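Side-chain contacts in 2-polyprenyl-6-methoxyphenol hydroxylase-like FAD-dependent oxidoreductase (Streptomyces sp. NRRL 11266, PDB 6UI5), which binds flavin-adenine dinucleotide and belongs to the FAD-dependent oxidoreductases with a Rossmann-type FAD binding domain and a C-terminal domain of the aromatic-ring hydroxylase family: residues Ile311-His316 with Ala321-Ser326; Thr465-Pro470 with Thr489-Trp494. All blocks are in the same frame, centred on the assembly; numbering follows the deposited sequence.

Interaction 1 (Ile311-His316 with Ala321-Ser326); sequences IAAEVH and ADLLDS. Unlike the reference sequence in segment 311-316: Glu314 (reference Asp).
Ile311 and Leu324 bring the two backbones nearest, with CA atoms 6.9 Å apart, where the last turns of helix 295-316 face the chain that returns ahead of helix 325-346. Leu324 makes the largest single contribution and spreads its two methyls over different residues of the helix. CD2 reaches the start of the segment, 3.8 Å from Ile311 CG1, and also lies against the backbone N of Ile311. The branch of Ile311 that meets it is CG1, set beside its own backbone N (chi1 -85°), although the CA-CB bond of this residue points away from the returning chain. CD1 of Leu324 goes one turn further on and rests 3.9 Å from Glu314 CB, the two side chains crossing at about a right angle. Glu314, an aspartate in the reference sequence and partly exposed, holds CG anti to its backbone N (chi1 176°), which lays CG along the same methyl; a bend at the second torsion (77°) then keeps OE2 near it too. Leu323 makes a smaller second contact, its CD2 3.9 Å from Ala313 CB. No hydrogen bond joins the segments; they meet by packing, mostly of aliphatic groups. The polar work is done within the turn. Leu323 O accepts from Ser326 N, and Ser326 OG donates to Leu323 O at 2.7 Å in the carbonyl plane; together they close the turn Leu323-Ser326, which holds both leucines. Ser326 OG also hydrogen-bonds to Lys310 NZ, which ties the turn to the first helix, and Tyr150 of strand 150-153 packs against Ile311, Glu314 and Leu324. The whole is a helix-loop-helix connection within the FAD binding domain, its leucines folded back on the first helix beside the parallel sheet of the Rossmann-type fold.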
ATOM      1  N   ILE A 311     -36.027   4.063  -2.550  1.00 55.54           N
ATOM      2  CA  ILE A 311     -37.069   5.082  -2.463  1.00 45.98           C
ATOM      3  C   ILE A 311     -38.362   4.564  -3.077  1.00 52.01           C
ATOM      4  O   ILE A 311     -39.452   4.728  -2.508  1.00 56.41           O
ATOM      5  CB  ILE A 311     -36.639   6.400  -3.143  1.00 44.12           C
ATOM      6  CG1 ILE A 311     -35.844   7.287  -2.209  1.00 40.53           C
ATOM      7  CG2 ILE A 311     -37.883   7.181  -3.535  1.00 41.84           C
ATOM      8  CD1 ILE A 311     -35.395   8.543  -2.863  1.00 51.43           C
ATOM      9  N   ALA A 312     -38.270   3.933  -4.256  1.00 48.61           N
ATOM     10  CA  ALA A 312     -39.500   3.452  -4.889  1.00 51.90           C
ATOM     11  C   ALA A 312     -40.220   2.452  -3.992  1.00 63.27           C
ATOM     12  O   ALA A 312     -41.448   2.513  -3.836  1.00 60.13           O
ATOM     13  CB  ALA A 312     -39.208   2.828  -6.252  1.00 46.38           C
ATOM     14  N   ALA A 313     -39.461   1.548  -3.365  1.00 59.12           N
ATOM     15  CA  ALA A 313     -40.054   0.604  -2.425  1.00 66.06           C
ATOM     16  C   ALA A 313     -40.753   1.326  -1.281  1.00 67.68           C
ATOM     17  O   ALA A 313     -41.860   0.945  -0.884  1.00 72.82           O
ATOM     18  CB  ALA A 313     -38.985  -0.344  -1.874  1.00 64.72           C
ATOM     19  N   GLU A 314     -40.121   2.358  -0.727  1.00 66.87           N
ATOM     20  CA  GLU A 314     -40.766   3.087   0.357  1.00 75.63           C
ATOM     21  C   GLU A 314     -42.045   3.752  -0.120  1.00 75.29           C
ATOM     22  O   GLU A 314     -43.079   3.686   0.555  1.00 66.44           O
ATOM     23  CB  GLU A 314     -39.824   4.123   0.947  1.00 84.79           C
ATOM     24  CG  GLU A 314     -40.499   4.955   2.008  1.00 95.43           C
ATOM     25  CD  GLU A 314     -40.627   4.231   3.325  1.00100.38           C
ATOM     26  OE1 GLU A 314     -41.567   4.566   4.088  1.00100.11           O
ATOM     27  OE2 GLU A 314     -39.787   3.335   3.589  1.00101.23           O
ATOM     28  N   VAL A 315     -42.000   4.386  -1.290  1.00 81.14           N
ATOM     29  CA  VAL A 315     -43.221   4.943  -1.865  1.00 82.31           C
ATOM     30  C   VAL A 315     -44.287   3.857  -1.963  1.00 76.16           C
ATOM     31  O   VAL A 315     -45.433   4.025  -1.514  1.00 68.35           O
ATOM     32  CB  VAL A 315     -42.926   5.578  -3.236  1.00 71.07           C
ATOM     33  CG1 VAL A 315     -44.191   6.104  -3.840  1.00 56.32           C
ATOM     34  CG2 VAL A 315     -41.867   6.678  -3.106  1.00 68.37           C
ATOM     35  N   HIS A 316     -43.914   2.710  -2.522  1.00 71.82           N
ATOM     36  CA  HIS A 316     -44.937   1.693  -2.712  1.00 76.88           C
ATOM     37  C   HIS A 316     -45.328   1.011  -1.408  1.00 75.92           C
ATOM     38  O   HIS A 316     -46.277   0.228  -1.405  1.00 83.11           O
ATOM     39  CB  HIS A 316     -44.475   0.677  -3.759  1.00 78.09           C
ATOM     40  CG  HIS A 316     -44.250   1.277  -5.115  1.00 79.72           C
ATOM     41  ND1 HIS A 316     -45.157   2.123  -5.717  1.00 76.17           N
ATOM     42  CD2 HIS A 316     -43.209   1.171  -5.976  1.00 85.71           C
ATOM     43  CE1 HIS A 316     -44.692   2.504  -6.893  1.00 77.85           C
ATOM     44  NE2 HIS A 316     -43.510   1.943  -7.075  1.00 79.53           N
ATOM     45  N   ALA A 321     -38.269  -1.616   7.126  1.00 82.43           N
ATOM     46  CA  ALA A 321     -38.070  -0.392   7.894  1.00 90.14           C
ATOM     47  C   ALA A 321     -36.674   0.195   7.687  1.00 95.33           C
ATOM     48  O   ALA A 321     -36.514   1.421   7.627  1.00115.05           O
ATOM     49  CB  ALA A 321     -38.327  -0.661   9.377  1.00 90.13           C
ATOM     50  N   ASP A 322     -35.656  -0.655   7.556  1.00 71.40           N
ATOM     51  CA  ASP A 322     -34.260  -0.228   7.572  1.00 65.84           C
ATOM     52  C   ASP A 322     -33.631  -0.194   6.185  1.00 64.35           C
ATOM     53  O   ASP A 322     -32.398  -0.229   6.075  1.00 66.84           O
ATOM     54  CB  ASP A 322     -33.438  -1.142   8.486  1.00 71.87           C
ATOM     55  CG  ASP A 322     -33.403  -2.589   7.998  1.00 81.18           C
ATOM     56  OD1 ASP A 322     -34.134  -2.931   7.046  1.00 88.70           O
ATOM     57  OD2 ASP A 322     -32.640  -3.394   8.577  1.00 93.07           O
ATOM     58  N   LEU A 323     -34.447  -0.140   5.126  1.00 58.42           N
ATOM     59  CA  LEU A 323     -33.911  -0.285   3.777  1.00 62.40           C
ATOM     60  C   LEU A 323     -33.276   1.014   3.266  1.00 59.62           C
ATOM     61  O   LEU A 323     -32.176   0.983   2.691  1.00 55.63           O
ATOM     62  CB  LEU A 323     -35.007  -0.774   2.827  1.00 63.68           C
ATOM     63  CG  LEU A 323     -34.676  -0.738   1.335  1.00 61.41           C
ATOM     64  CD1 LEU A 323     -33.666  -1.832   0.978  1.00 58.45           C
ATOM     65  CD2 LEU A 323     -35.947  -0.880   0.516  1.00 50.07           C
ATOM     66  N   LEU A 324     -33.918   2.167   3.481  1.00 57.31           N
ATOM     67  CA  LEU A 324     -33.286   3.410   3.027  1.00 57.72           C
ATOM     68  C   LEU A 324     -32.038   3.738   3.827  1.00 65.35           C
ATOM     69  O   LEU A 324     -31.179   4.487   3.337  1.00 81.49           O
ATOM     70  CB  LEU A 324     -34.258   4.587   3.098  1.00 54.10           C
ATOM     71  CG  LEU A 324     -35.391   4.589   2.065  1.00 53.29           C
ATOM     72  CD1 LEU A 324     -36.535   5.498   2.543  1.00 55.49           C
ATOM     73  CD2 LEU A 324     -34.897   4.992   0.661  1.00 52.96           C
ATOM     74  N   ASP A 325     -31.907   3.203   5.045  1.00 51.41           N
ATOM     75  CA  ASP A 325     -30.685   3.478   5.786  1.00 50.47           C
ATOM     76  C   ASP A 325     -29.514   2.706   5.216  1.00 52.94           C
ATOM     77  O   ASP A 325     -28.359   3.021   5.536  1.00 44.73           O
ATOM     78  CB  ASP A 325     -30.878   3.172   7.273  1.00 66.04           C
ATOM     79  CG  ASP A 325     -31.672   4.260   7.998  1.00 88.97           C
ATOM     80  OD1 ASP A 325     -31.568   5.459   7.635  1.00 95.07           O
ATOM     81  OD2 ASP A 325     -32.410   3.913   8.942  1.00 98.47           O
ATOM     82  N   SER A 326     -29.786   1.693   4.390  1.00 59.08           N
ATOM     83  CA  SER A 326     -28.713   0.961   3.741  1.00 56.44           C
ATOM     84  C   SER A 326     -28.141   1.745   2.576  1.00 63.99           C
ATOM     85  O   SER A 326     -27.036   1.425   2.111  1.00 58.91           O
ATOM     86  CB  SER A 326     -29.194  -0.409   3.255  1.00 49.94           C
ATOM     87  OG  SER A 326     -29.936  -0.308   2.046  1.00 56.99           O
TER

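Interaction 2 (Thr465-Pro470 with Thr489-Trp494); sequences TLLLRP and TALRTW
Arg469 lies over one face of the Trp494 indole and makes the tight part of this contact. Its CD sits above the five-membered ring, 3.8 Å from the centroid in a CH-pi contact. A bend at the third torsion (-42°) then carries the guanidinium over the six-membered ring, with CZ 4.3 Å from that centroid in a cation-pi interaction. The two planes stand 64° apart, so the guanidinium dips an edge toward the ring instead of lying flat on it: NH1 leads, 3.1 Å from CH2 of Trp494. Salt bridges to Asp471 through NH2 and to Glu330 through NH1 probably offset the charge and fix the guanidinium's orientation over the ring. Toward the other end the packing is apolar and looser. Leu467, with CG anti to the backbone N (chi1 176°), extends from the strand and sets CD1 3.7 Å from Leu491 CD2, while its CD2 lies 4.0 Å from Ala490 CB. Helix 484-495 thus packs on strand 465-468, an inner strand of the mixed sheet between 430-434 and 474-477, in the thioredoxin-like C-terminal domain. Ala475 of strand 474-477 touches both Arg469 and Trp494; from the FAD binding domain, helix 295-316 meets Arg469 through Asn306 and Trp309, and helix 325-346 meets Trp494 through Ser326 and Glu330.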
ATOM      1  N   THR A 465     -28.784 -21.447  -8.377  1.00 47.54           N
ATOM      2  CA  THR A 465     -29.845 -20.480  -8.104  1.00 54.76           C
ATOM      3  C   THR A 465     -29.228 -19.200  -7.542  1.00 52.12           C
ATOM      4  O   THR A 465     -28.194 -19.240  -6.870  1.00 54.24           O
ATOM      5  CB  THR A 465     -30.892 -21.077  -7.122  1.00 55.33           C
ATOM      6  OG1 THR A 465     -30.994 -22.502  -7.325  1.00 59.84           O
ATOM      7  CG2 THR A 465     -32.290 -20.434  -7.299  1.00 43.66           C
ATOM      8  N   LEU A 466     -29.854 -18.056  -7.827  1.00 46.01           N
ATOM      9  CA  LEU A 466     -29.356 -16.778  -7.307  1.00 45.70           C
ATOM     10  C   LEU A 466     -30.519 -15.808  -7.186  1.00 46.07           C
ATOM     11  O   LEU A 466     -31.489 -15.861  -7.959  1.00 51.19           O
ATOM     12  CB  LEU A 466     -28.251 -16.135  -8.178  1.00 34.72           C
ATOM     13  CG  LEU A 466     -26.959 -16.903  -8.570  1.00 37.54           C
ATOM     14  CD1 LEU A 466     -27.074 -17.584  -9.922  1.00 35.55           C
ATOM     15  CD2 LEU A 466     -25.696 -16.082  -8.536  1.00 34.00           C
ATOM     16  N   LEU A 467     -30.423 -14.922  -6.204  1.00 39.32           N
ATOM     17  CA  LEU A 467     -31.402 -13.858  -6.037  1.00 49.19           C
ATOM     18  C   LEU A 467     -30.714 -12.507  -6.212  1.00 49.37           C
ATOM     19  O   LEU A 467     -29.714 -12.224  -5.538  1.00 43.44           O
ATOM     20  CB  LEU A 467     -32.074 -13.948  -4.676  1.00 36.98           C
ATOM     21  CG  LEU A 467     -33.057 -12.850  -4.289  1.00 39.57           C
ATOM     22  CD1 LEU A 467     -34.435 -12.984  -5.003  1.00 40.67           C
ATOM     23  CD2 LEU A 467     -33.196 -12.817  -2.738  1.00 39.44           C
ATOM     24  N   LEU A 468     -31.222 -11.692  -7.136  1.00 39.08           N
ATOM     25  CA  LEU A 468     -30.634 -10.377  -7.395  1.00 38.43           C
ATOM     26  C   LEU A 468     -31.562  -9.307  -6.863  1.00 33.54           C
ATOM     27  O   LEU A 468     -32.772  -9.334  -7.129  1.00 39.10           O
ATOM     28  CB  LEU A 468     -30.395 -10.145  -8.883  1.00 41.64           C
ATOM     29  CG  LEU A 468     -29.665 -11.271  -9.606  1.00 45.65           C
ATOM     30  CD1 LEU A 468     -29.694 -11.012 -11.133  1.00 52.29           C
ATOM     31  CD2 LEU A 468     -28.234 -11.438  -9.085  1.00 36.74           C
ATOM     32  N   ARG A 469     -31.005  -8.395  -6.085  1.00 40.80           N
ATOM     33  CA  ARG A 469     -31.722  -7.174  -5.755  1.00 53.61           C
ATOM     34  C   ARG A 469     -31.894  -6.271  -6.980  1.00 38.45           C
ATOM     35  O   ARG A 469     -31.177  -6.406  -7.980  1.00 37.99           O
ATOM     36  CB  ARG A 469     -31.001  -6.408  -4.654  1.00 55.37           C
ATOM     37  CG  ARG A 469     -30.365  -7.298  -3.575  1.00 44.86           C
ATOM     38  CD  ARG A 469     -29.944  -6.408  -2.436  1.00 52.87           C
ATOM     39  NE  ARG A 469     -29.321  -5.156  -2.926  1.00 63.29           N
ATOM     40  CZ  ARG A 469     -28.628  -4.305  -2.172  1.00 59.22           C
ATOM     41  NH1 ARG A 469     -28.463  -4.522  -0.851  1.00 48.17           N
ATOM     42  NH2 ARG A 469     -28.106  -3.219  -2.732  1.00 56.79           N
ATOM     43  N   PRO A 470     -32.875  -5.364  -6.934  1.00 42.68           N
ATOM     44  CA  PRO A 470     -33.164  -4.541  -8.118  1.00 47.06           C
ATOM     45  C   PRO A 470     -31.963  -3.772  -8.652  1.00 48.99           C
ATOM     46  O   PRO A 470     -31.970  -3.398  -9.828  1.00 54.29           O
ATOM     47  CB  PRO A 470     -34.270  -3.594  -7.632  1.00 52.68           C
ATOM     48  CG  PRO A 470     -34.963  -4.354  -6.551  1.00 55.93           C
ATOM     49  CD  PRO A 470     -33.867  -5.138  -5.858  1.00 52.81           C
ATOM     50  N   THR A 489     -35.171 -15.540   4.130  1.00 55.67           N
ATOM     51  CA  THR A 489     -34.674 -14.476   4.991  1.00 63.25           C
ATOM     52  C   THR A 489     -34.245 -13.274   4.147  1.00 63.52           C
ATOM     53  O   THR A 489     -34.725 -12.150   4.346  1.00 59.37           O
ATOM     54  CB  THR A 489     -33.522 -15.012   5.851  1.00 61.08           C
ATOM     55  OG1 THR A 489     -34.026 -15.991   6.788  1.00 60.82           O
ATOM     56  CG2 THR A 489     -32.828 -13.868   6.604  1.00 46.88           C
ATOM     57  N   ALA A 490     -33.395 -13.528   3.151  1.00 50.00           N
ATOM     58  CA  ALA A 490     -32.989 -12.524   2.184  1.00 57.48           C
ATOM     59  C   ALA A 490     -34.187 -11.783   1.591  1.00 61.62           C
ATOM     60  O   ALA A 490     -34.158 -10.558   1.438  1.00 65.10           O
ATOM     61  CB  ALA A 490     -32.171 -13.208   1.089  1.00 58.62           C
ATOM     62  N   LEU A 491     -35.256 -12.504   1.270  1.00 56.68           N
ATOM     63  CA  LEU A 491     -36.406 -11.853   0.673  1.00 62.21           C
ATOM     64  C   LEU A 491     -37.104 -10.934   1.666  1.00 78.56           C
ATOM     65  O   LEU A 491     -37.591  -9.858   1.281  1.00 77.76           O
ATOM     66  CB  LEU A 491     -37.373 -12.894   0.126  1.00 60.31           C
ATOM     67  CG  LEU A 491     -36.853 -13.509  -1.163  1.00 64.37           C
ATOM     68  CD1 LEU A 491     -37.641 -14.775  -1.442  1.00 56.09           C
ATOM     69  CD2 LEU A 491     -36.955 -12.501  -2.356  1.00 61.55           C
ATOM     70  N   ARG A 492     -37.178 -11.344   2.943  1.00 70.44           N
ATOM     71  CA  ARG A 492     -37.803 -10.471   3.934  1.00 66.01           C
ATOM     72  C   ARG A 492     -36.965  -9.220   4.182  1.00 61.06           C
ATOM     73  O   ARG A 492     -37.518  -8.125   4.373  1.00 61.42           O
ATOM     74  CB  ARG A 492     -38.041 -11.212   5.240  1.00 65.70           C
ATOM     75  CG  ARG A 492     -39.095 -12.297   5.108  1.00 83.93           C
ATOM     76  CD  ARG A 492     -39.140 -13.232   6.327  1.00 92.13           C
ATOM     77  NE  ARG A 492     -40.064 -14.337   6.096  1.00 98.23           N
ATOM     78  CZ  ARG A 492     -41.391 -14.228   6.152  1.00 97.25           C
ATOM     79  NH1 ARG A 492     -41.952 -13.056   6.439  1.00 93.20           N
ATOM     80  NH2 ARG A 492     -42.156 -15.289   5.917  1.00 95.06           N
ATOM     81  N   THR A 493     -35.634  -9.350   4.179  1.00 43.68           N
ATOM     82  CA  THR A 493     -34.849  -8.212   4.618  1.00 56.41           C
ATOM     83  C   THR A 493     -34.716  -7.173   3.511  1.00 61.18           C
ATOM     84  O   THR A 493     -34.669  -5.980   3.810  1.00 65.23           O
ATOM     85  CB  THR A 493     -33.475  -8.659   5.149  1.00 60.50           C
ATOM     86  OG1 THR A 493     -32.517  -8.759   4.091  1.00 68.69           O
ATOM     87  CG2 THR A 493     -33.562  -9.998   5.901  1.00 60.77           C
ATOM     88  N   TRP A 494     -34.717  -7.595   2.242  1.00 59.18           N
ATOM     89  CA  TRP A 494     -34.553  -6.700   1.105  1.00 68.41           C
ATOM     90  C   TRP A 494     -35.859  -6.358   0.407  1.00 73.62           C
ATOM     91  O   TRP A 494     -36.015  -5.230  -0.064  1.00 77.04           O
ATOM     92  CB  TRP A 494     -33.576  -7.296   0.089  1.00 60.55           C
ATOM     93  CG  TRP A 494     -32.204  -7.343   0.637  1.00 52.63           C
ATOM     94  CD1 TRP A 494     -31.440  -8.440   0.809  1.00 51.41           C
ATOM     95  CD2 TRP A 494     -31.427  -6.228   1.101  1.00 59.42           C
ATOM     96  NE1 TRP A 494     -30.224  -8.098   1.359  1.00 54.63           N
ATOM     97  CE2 TRP A 494     -30.192  -6.743   1.552  1.00 55.84           C
ATOM     98  CE3 TRP A 494     -31.646  -4.844   1.158  1.00 53.73           C
ATOM     99  CZ2 TRP A 494     -29.184  -5.927   2.082  1.00 43.80           C
ATOM    100  CZ3 TRP A 494     -30.646  -4.031   1.687  1.00 49.59           C
ATOM    101  CH2 TRP A 494     -29.431  -4.578   2.137  1.00 54.78           C
TER

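Overall arrangement
From the N terminus the chain first builds most of the FAD binding domain, and interaction 1 then closes a short loop, with four residues between its segments, in the connection from helix 295-316 to helix 325-346. Interaction 2 comes later, closing a wider loop that takes in strand 474-477 and the start of helix 484-495. The two loops follow in series, neither nested nor crossed, with centres about 15 Å apart. They meet in space: Trp494 CE3 lies 3.6 Å from Leu323 CD1, and the same indole packs on Ser326. Between them the contacts place the last helix of the C-terminal domain against the inter-helix turn of the FAD binding domain, joining the two domains.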